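Local coordinates for conserved protein (Methanothermobacter thermautotrophicus, PDB 1T57), which is of unknown function but binds flavin mononucleotide and magnesium, in a fold related to the C-terminal alpha/beta domain of pyruvate kinase, at residues M21-C26 / G44-Q49; I134-L139 / G145-V150. One frame throughout, in Å; residues are numbered along the deposited sequence.

Contact 1: residues M21-C26 / G44-Q49; sequences MEKKIC and GERADQ
Arg46 reaches from the helix to the backbone of the strand outermost in this chain, where its NH2 donates to Lys24 O over 3.2 Å. The carbonyl oxygen lies in the guanidinium plane and the donor in the carbonyl plane, yet the hydrogen bond is bent, with 141° at the hydrogen. A water bridges the same two groups, donating to Lys24 O and accepting weakly from Arg46 NH2. On the same edge of the guanidinium, NE forms a salt bridge with Glu199, so that NE and NH2 each have a partner. The chain of Arg46 folds at chi2 and chi3, turning the guanidinium toward the strand. A salt bridge joins Lys24 NZ to Glu45 OE2, but at 3.4 Å its hydrogen bond is weak; the stronger partner of Lys24 NZ is Glu22 of the second subunit.

Packing is lighter. The extended side chain of Lys23 lays its CD over one guanidinium face of Arg46, offset toward the rim and 4.0 Å from NH2. Lys23 NZ comes 4.5 Å from Arg46 NE, a closeness that Glu199 probably makes tolerable by pairing with both. A water links Lys23 NZ, weakly, to Gln49 NE2.

Strand 22-26 and helix 44-49 run nearly antiparallel, at 157°, an alpha/beta arrangement in which helix 36-50 packs on strands 22-28 and 196-204, while an antiparallel strand of the second subunit extends the sheet.

Contact 2: residues I134-L139 / G145-V150; sequences IMAETL and GFKVCV. With FMN (flavin mononucleotide), chain E.
Leu139 carries most of the apolar packing between the two helices, and its two methyl groups go to different partners. CD1 meets the end of Val150, tip to tip, 3.5 Å from CG1. CD2 comes to the edge of the Phe146 ring, close to the ring plane and 3.6 Å from CE2, with the two side chains crossing at about a right angle. Leu139 CB rests against Lys147 CB at 3.7 Å, near the closest approach of the backbones, where the CA atoms of these two residues are 4.9 Å apart.

The aliphatic part of Lys147 extends this apolar surface, its CE lying 3.6 Å from Ala136 CB. Bends at chi2 and chi4 (91° and 90°) carry the chain past that methyl group and turn the ammonium away from helix 134-139.

Lys147 NZ donates to FMN O4 over 3.0 Å and also forms a salt bridge with Glu151, which would help fix the ammonium at the flavin carbonyl. The ammonium would be expected to polarise the C4=O4 carbonyl and draw electron density from the flavin ring. One residue on, Val148 faces away from helix 134-139 and sets CG1 3.7 Å from FMN C4A, an apolar contact with the flavin ring, with the ribityl O2' also close by. Within helix 134-139, Thr138 OG1 and Thr138 N both donate to Ile134 O, from opposite faces of the carbonyl plane.

The two helices, 131-139 and 144-158, form a hairpin with their short segments inclined at 133°. Strand 180-185 supports the second through Leu182, against which Phe146 and Cys149 pack, while Ile134, Met135 and Thr138 of the first meet the second subunit.

How the contacts relate
From the N terminus, strand 22-28 leads into helix 36-50, and contact 1 closes this first loop of 17 residues between its segments. The chain then builds the parallel strands 54-58, 75-79 and 107-109 and their intervening helices before contact 2 closes a much shorter loop, five residues between its segments, that joins helices 131-139 and 144-158. The two loops follow in series, neither enclosing nor crossing the other. The centres of contact 1 and contact 2 are about 22 Å apart, and the nearest atoms of contacts 1 and 2 about 8 Å. Contact 1 ties the strand outermost within this chain to the first helix; contact 2 joins two helices beside the flavin. Both also touch the second subunit.

Contact 1: residues M21-C26 / G44-Q49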
loop_
_atom_site.group_PDB
_atom_site.type_symbol
_atom_site.label_atom_id
_atom_site.label_comp_id
_atom_site.label_asym_id
_atom_site.label_seq_id
_atom_site.Cartn_x
_atom_site.Cartn_y
_atom_site.Cartn_z
HETATM N N MSE A 21 -18.229 15.994 32.709
HETATM C CA MSE A 21 -18.647 14.718 33.369
HETATM C C MSE A 21 -17.468 13.978 33.988
HETATM O O MSE A 21 -16.901 13.088 33.354
HETATM C CB MSE A 21 -19.308 13.786 32.356
HETATM C CG MSE A 21 -20.818 13.789 32.361
HETATM SE SE MSE A 21 -21.495 12.471 31.107
HETATM C CE MSE A 21 -21.064 13.396 29.477
ATOM N N GLU A 22 -17.115 14.318 35.226
ATOM C CA GLU A 22 -15.988 13.678 35.908
ATOM C C GLU A 22 -16.423 12.328 36.435
ATOM O O GLU A 22 -17.441 12.227 37.117
ATOM C CB GLU A 22 -15.493 14.555 37.062
ATOM C CG GLU A 22 -14.194 14.089 37.708
ATOM C CD GLU A 22 -13.676 15.071 38.758
ATOM O OE1 GLU A 22 -13.216 16.172 38.379
ATOM O OE2 GLU A 22 -13.735 14.737 39.965
ATOM N N LYS A 23 -15.665 11.292 36.095
ATOM C CA LYS A 23 -15.977 9.938 36.535
ATOM C C LYS A 23 -14.670 9.267 36.903
ATOM O O LYS A 23 -13.617 9.898 36.862
ATOM C CB LYS A 23 -16.642 9.121 35.416
ATOM C CG LYS A 23 -17.705 9.852 34.635
ATOM C CD LYS A 23 -18.455 8.909 33.711
ATOM C CE LYS A 23 -19.306 9.705 32.744
ATOM N NZ LYS A 23 -20.209 8.854 31.942
ATOM N N LYS A 24 -14.745 7.980 37.237
ATOM C CA LYS A 24 -13.572 7.200 37.620
ATOM C C LYS A 24 -13.058 6.398 36.431
ATOM O O LYS A 24 -13.785 6.151 35.475
ATOM C CB LYS A 24 -13.934 6.230 38.751
ATOM C CG LYS A 24 -15.232 5.474 38.494
ATOM C CD LYS A 24 -15.390 4.221 39.343
ATOM C CE LYS A 24 -15.688 4.518 40.800
ATOM N NZ LYS A 24 -15.740 3.250 41.592
ATOM N N ILE A 25 -11.793 6.009 36.494
ATOM C CA ILE A 25 -11.183 5.198 35.469
ATOM C C ILE A 25 -10.090 4.465 36.203
ATOM O O ILE A 25 -9.321 5.078 36.960
ATOM C CB ILE A 25 -10.555 6.042 34.321
ATOM C CG1 ILE A 25 -9.944 5.097 33.285
ATOM C CG2 ILE A 25 -9.511 7.022 34.872
ATOM C CD1 ILE A 25 -9.196 5.789 32.176
ATOM N N CYS A 26 -10.031 3.151 36.013
ATOM C CA CYS A 26 -8.998 2.371 36.667
ATOM C C CYS A 26 -7.809 2.102 35.741
ATOM O O CYS A 26 -7.996 1.674 34.593
ATOM C CB CYS A 26 -9.584 1.048 37.151
ATOM S SG CYS A 26 -8.635 0.297 38.456
ATOM N N GLY A 44 -20.105 -3.461 35.287
ATOM C CA GLY A 44 -21.419 -3.577 35.891
ATOM C C GLY A 44 -21.894 -2.202 36.294
ATOM O O GLY A 44 -22.927 -1.731 35.822
ATOM N N GLU A 45 -21.097 -1.544 37.136
ATOM C CA GLU A 45 -21.416 -0.217 37.645
ATOM C C GLU A 45 -21.679 0.783 36.535
ATOM O O GLU A 45 -22.713 1.449 36.526
ATOM C CB GLU A 45 -20.275 0.275 38.544
ATOM C CG GLU A 45 -20.662 1.321 39.579
ATOM C CD GLU A 45 -19.484 1.734 40.451
ATOM O OE1 GLU A 45 -19.712 2.098 41.626
ATOM O OE2 GLU A 45 -18.336 1.695 39.959
ATOM N N ARG A 46 -20.750 0.892 35.591
ATOM C CA ARG A 46 -20.900 1.848 34.507
ATOM C C ARG A 46 -22.112 1.535 33.661
ATOM O O ARG A 46 -22.747 2.443 33.129
ATOM C CB ARG A 46 -19.647 1.888 33.631
ATOM C CG ARG A 46 -19.777 2.804 32.451
ATOM C CD ARG A 46 -19.814 4.261 32.859
ATOM N NE ARG A 46 -18.478 4.830 32.907
ATOM C CZ ARG A 46 -17.710 4.855 33.989
ATOM N NH1 ARG A 46 -18.142 4.344 35.132
ATOM N NH2 ARG A 46 -16.507 5.408 33.931
ATOM N N ALA A 47 -22.446 0.257 33.539
ATOM C CA ALA A 47 -23.617 -0.102 32.768
ATOM C C ALA A 47 -24.873 0.444 33.464
ATOM O O ALA A 47 -25.718 1.096 32.838
ATOM C CB ALA A 47 -23.705 -1.602 32.610
ATOM N N ASP A 48 -25.008 0.192 34.760
ATOM C CA ASP A 48 -26.169 0.716 35.489
ATOM C C ASP A 48 -26.211 2.230 35.308
ATOM O O ASP A 48 -27.241 2.806 34.942
ATOM C CB ASP A 48 -26.043 0.407 36.979
ATOM C CG ASP A 48 -26.177 -1.066 37.279
ATOM O OD1 ASP A 48 -25.784 -1.482 38.395
ATOM O OD2 ASP A 48 -26.685 -1.803 36.400
ATOM N N GLN A 49 -25.069 2.861 35.577
ATOM C CA GLN A 49 -24.948 4.302 35.470
ATOM C C GLN A 49 -25.466 4.855 34.157
ATOM O O GLN A 49 -26.203 5.840 34.145
ATOM C CB GLN A 49 -23.488 4.728 35.673
ATOM C CG GLN A 49 -22.963 4.448 37.083
ATOM C CD GLN A 49 -21.579 5.025 37.335
ATOM O OE1 GLN A 49 -20.964 4.752 38.368
ATOM N NE2 GLN A 49 -21.089 5.835 36.401
HETATM O O HOH W 1 -22.255 6.907 33.710
HETATM O O HOH W 2 -14.274 5.871 32.663
#

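Contact 2: residues I134-L139 / G145-V150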
loop_
_atom_site.group_PDB
_atom_site.type_symbol
_atom_site.label_atom_id
_atom_site.label_comp_id
_atom_site.label_asym_id
_atom_site.label_seq_id
_atom_site.Cartn_x
_atom_site.Cartn_y
_atom_site.Cartn_z
ATOM N N ILE A 134 -2.317 -1.967 10.388
ATOM C CA ILE A 134 -1.718 -0.776 10.973
ATOM C C ILE A 134 -2.702 -0.165 11.971
ATOM O O ILE A 134 -2.301 0.340 13.022
ATOM C CB ILE A 134 -1.345 0.281 9.891
ATOM C CG1 ILE A 134 -0.004 -0.061 9.265
ATOM C CG2 ILE A 134 -1.276 1.678 10.496
ATOM C CD1 ILE A 134 -0.109 -0.903 8.054
HETATM N N MSE A 135 -3.985 -0.214 11.647
HETATM C CA MSE A 135 -5.011 0.298 12.549
HETATM C C MSE A 135 -4.875 -0.397 13.896
HETATM O O MSE A 135 -4.983 0.227 14.946
HETATM C CB MSE A 135 -6.388 0.012 11.984
HETATM C CG MSE A 135 -6.810 0.915 10.827
HETATM SE SE MSE A 135 -8.537 0.395 10.108
HETATM C CE MSE A 135 -9.671 1.164 11.479
ATOM N N ALA A 136 -4.606 -1.696 13.851
ATOM C CA ALA A 136 -4.464 -2.479 15.067
ATOM C C ALA A 136 -3.209 -2.131 15.884
ATOM O O ALA A 136 -3.301 -1.977 17.102
ATOM C CB ALA A 136 -4.473 -3.958 14.730
ATOM N N GLU A 137 -2.049 -2.011 15.228
ATOM C CA GLU A 137 -0.840 -1.683 15.957
ATOM C C GLU A 137 -1.024 -0.293 16.580
ATOM O O GLU A 137 -0.531 -0.008 17.685
ATOM C CB GLU A 137 0.381 -1.704 15.045
ATOM C CG GLU A 137 1.628 -2.227 15.748
ATOM C CD GLU A 137 1.433 -3.640 16.286
ATOM O OE1 GLU A 137 2.276 -4.127 17.071
ATOM O OE2 GLU A 137 0.419 -4.269 15.929
ATOM N N THR A 138 -1.750 0.568 15.871
ATOM C CA THR A 138 -2.011 1.907 16.349
ATOM C C THR A 138 -2.886 1.859 17.617
ATOM O O THR A 138 -2.603 2.548 18.620
ATOM C CB THR A 138 -2.679 2.727 15.254
ATOM O OG1 THR A 138 -1.875 2.646 14.075
ATOM C CG2 THR A 138 -2.798 4.194 15.666
ATOM N N LEU A 139 -3.934 1.034 17.581
ATOM C CA LEU A 139 -4.804 0.911 18.742
ATOM C C LEU A 139 -4.032 0.373 19.930
ATOM O O LEU A 139 -4.271 0.786 21.069
ATOM C CB LEU A 139 -6.006 0.035 18.405
ATOM C CG LEU A 139 -6.963 0.929 17.617
ATOM C CD1 LEU A 139 -8.136 0.176 17.132
ATOM C CD2 LEU A 139 -7.381 2.106 18.526
ATOM N N GLY A 145 -5.968 -4.965 24.855
ATOM C CA GLY A 145 -7.411 -5.020 24.953
ATOM C C GLY A 145 -8.054 -3.825 24.255
ATOM O O GLY A 145 -9.098 -3.958 23.657
ATOM N N PHE A 146 -7.406 -2.666 24.296
ATOM C CA PHE A 146 -7.978 -1.486 23.663
ATOM C C PHE A 146 -8.209 -1.826 22.197
ATOM O O PHE A 146 -9.198 -1.419 21.575
ATOM C CB PHE A 146 -7.027 -0.291 23.793
ATOM C CG PHE A 146 -7.667 1.049 23.514
ATOM C CD1 PHE A 146 -8.164 1.818 24.550
ATOM C CD2 PHE A 146 -7.712 1.562 22.228
ATOM C CE1 PHE A 146 -8.702 3.077 24.319
ATOM C CE2 PHE A 146 -8.251 2.821 21.981
ATOM C CZ PHE A 146 -8.743 3.584 23.038
ATOM N N LYS A 147 -7.301 -2.607 21.640
ATOM C CA LYS A 147 -7.419 -2.964 20.242
ATOM C C LYS A 147 -8.470 -4.027 20.054
ATOM O O LYS A 147 -9.200 -3.967 19.093
ATOM C CB LYS A 147 -6.047 -3.397 19.671
ATOM C CG LYS A 147 -5.871 -4.869 19.273
ATOM C CD LYS A 147 -6.224 -5.110 17.829
ATOM C CE LYS A 147 -5.493 -6.343 17.254
ATOM N NZ LYS A 147 -6.161 -7.678 17.376
ATOM N N VAL A 148 -8.603 -4.975 20.985
ATOM C CA VAL A 148 -9.611 -6.011 20.751
ATOM C C VAL A 148 -10.982 -5.440 20.914
ATOM O O VAL A 148 -11.917 -5.859 20.234
ATOM C CB VAL A 148 -9.437 -7.304 21.649
ATOM C CG1 VAL A 148 -8.032 -7.410 22.163
ATOM C CG2 VAL A 148 -10.458 -7.358 22.727
ATOM N N CYS A 149 -11.073 -4.447 21.788
ATOM C CA CYS A 149 -12.325 -3.770 22.051
ATOM C C CYS A 149 -12.981 -3.210 20.805
ATOM O O CYS A 149 -14.161 -3.482 20.604
ATOM C CB CYS A 149 -12.138 -2.663 23.101
ATOM S SG CYS A 149 -12.425 -3.234 24.804
ATOM N N VAL A 150 -12.265 -2.448 19.962
ATOM C CA VAL A 150 -12.937 -1.954 18.762
ATOM C C VAL A 150 -13.091 -3.117 17.791
ATOM O O VAL A 150 -14.135 -3.273 17.147
ATOM C CB VAL A 150 -12.187 -0.734 18.049
ATOM C CG1 VAL A 150 -11.133 -0.183 18.925
ATOM C CG2 VAL A 150 -11.630 -1.131 16.721
HETATM N N1 FMN E . -5.548 -10.794 23.234
HETATM C C2 FMN E . -4.410 -10.017 23.052
HETATM O O2 FMN E . -3.659 -9.797 23.982
HETATM N N3 FMN E . -4.147 -9.332 21.897
HETATM C C4 FMN E . -4.917 -9.551 20.783
HETATM O O4 FMN E . -4.742 -8.840 19.785
HETATM C C4A FMN E . -6.084 -10.302 20.943
HETATM N N5 FMN E . -6.917 -10.503 19.866
HETATM C C5A FMN E . -8.180 -10.993 20.102
HETATM C C6 FMN E . -9.009 -11.170 19.008
HETATM C C7 FMN E . -10.231 -11.769 19.144
HETATM C C7M FMN E . -11.016 -11.975 17.889
HETATM C C8 FMN E . -10.433 -12.607 20.234
HETATM C C8M FMN E . -11.719 -13.402 20.373
HETATM C C9 FMN E . -9.591 -12.472 21.336
HETATM C C9A FMN E . -8.507 -11.588 21.325
HETATM N N10 FMN E . -7.539 -11.635 22.338
HETATM C C10 FMN E . -6.420 -10.855 22.193
HETATM C "C1'" FMN E . -7.790 -12.290 23.679
HETATM C "C2'" FMN E . -8.738 -11.437 24.476
HETATM O "O2'" FMN E . -8.219 -10.103 24.510
HETATM C "C3'" FMN E . -8.847 -11.930 25.901
HETATM O "O3'" FMN E . -7.588 -11.997 26.499
HETATM C "C4'" FMN E . -9.763 -13.112 26.258
HETATM O "O4'" FMN E . -9.797 -13.091 27.665
HETATM C "C5'" FMN E . -9.422 -14.575 26.073
HETATM O "O5'" FMN E . -10.470 -15.207 26.774
HETATM P P FMN E . -10.392 -16.331 27.921
HETATM O O1P FMN E . -11.766 -16.890 28.052
HETATM O O2P FMN E . -9.926 -15.776 29.282
HETATM O O3P FMN E . -9.420 -17.403 27.410
#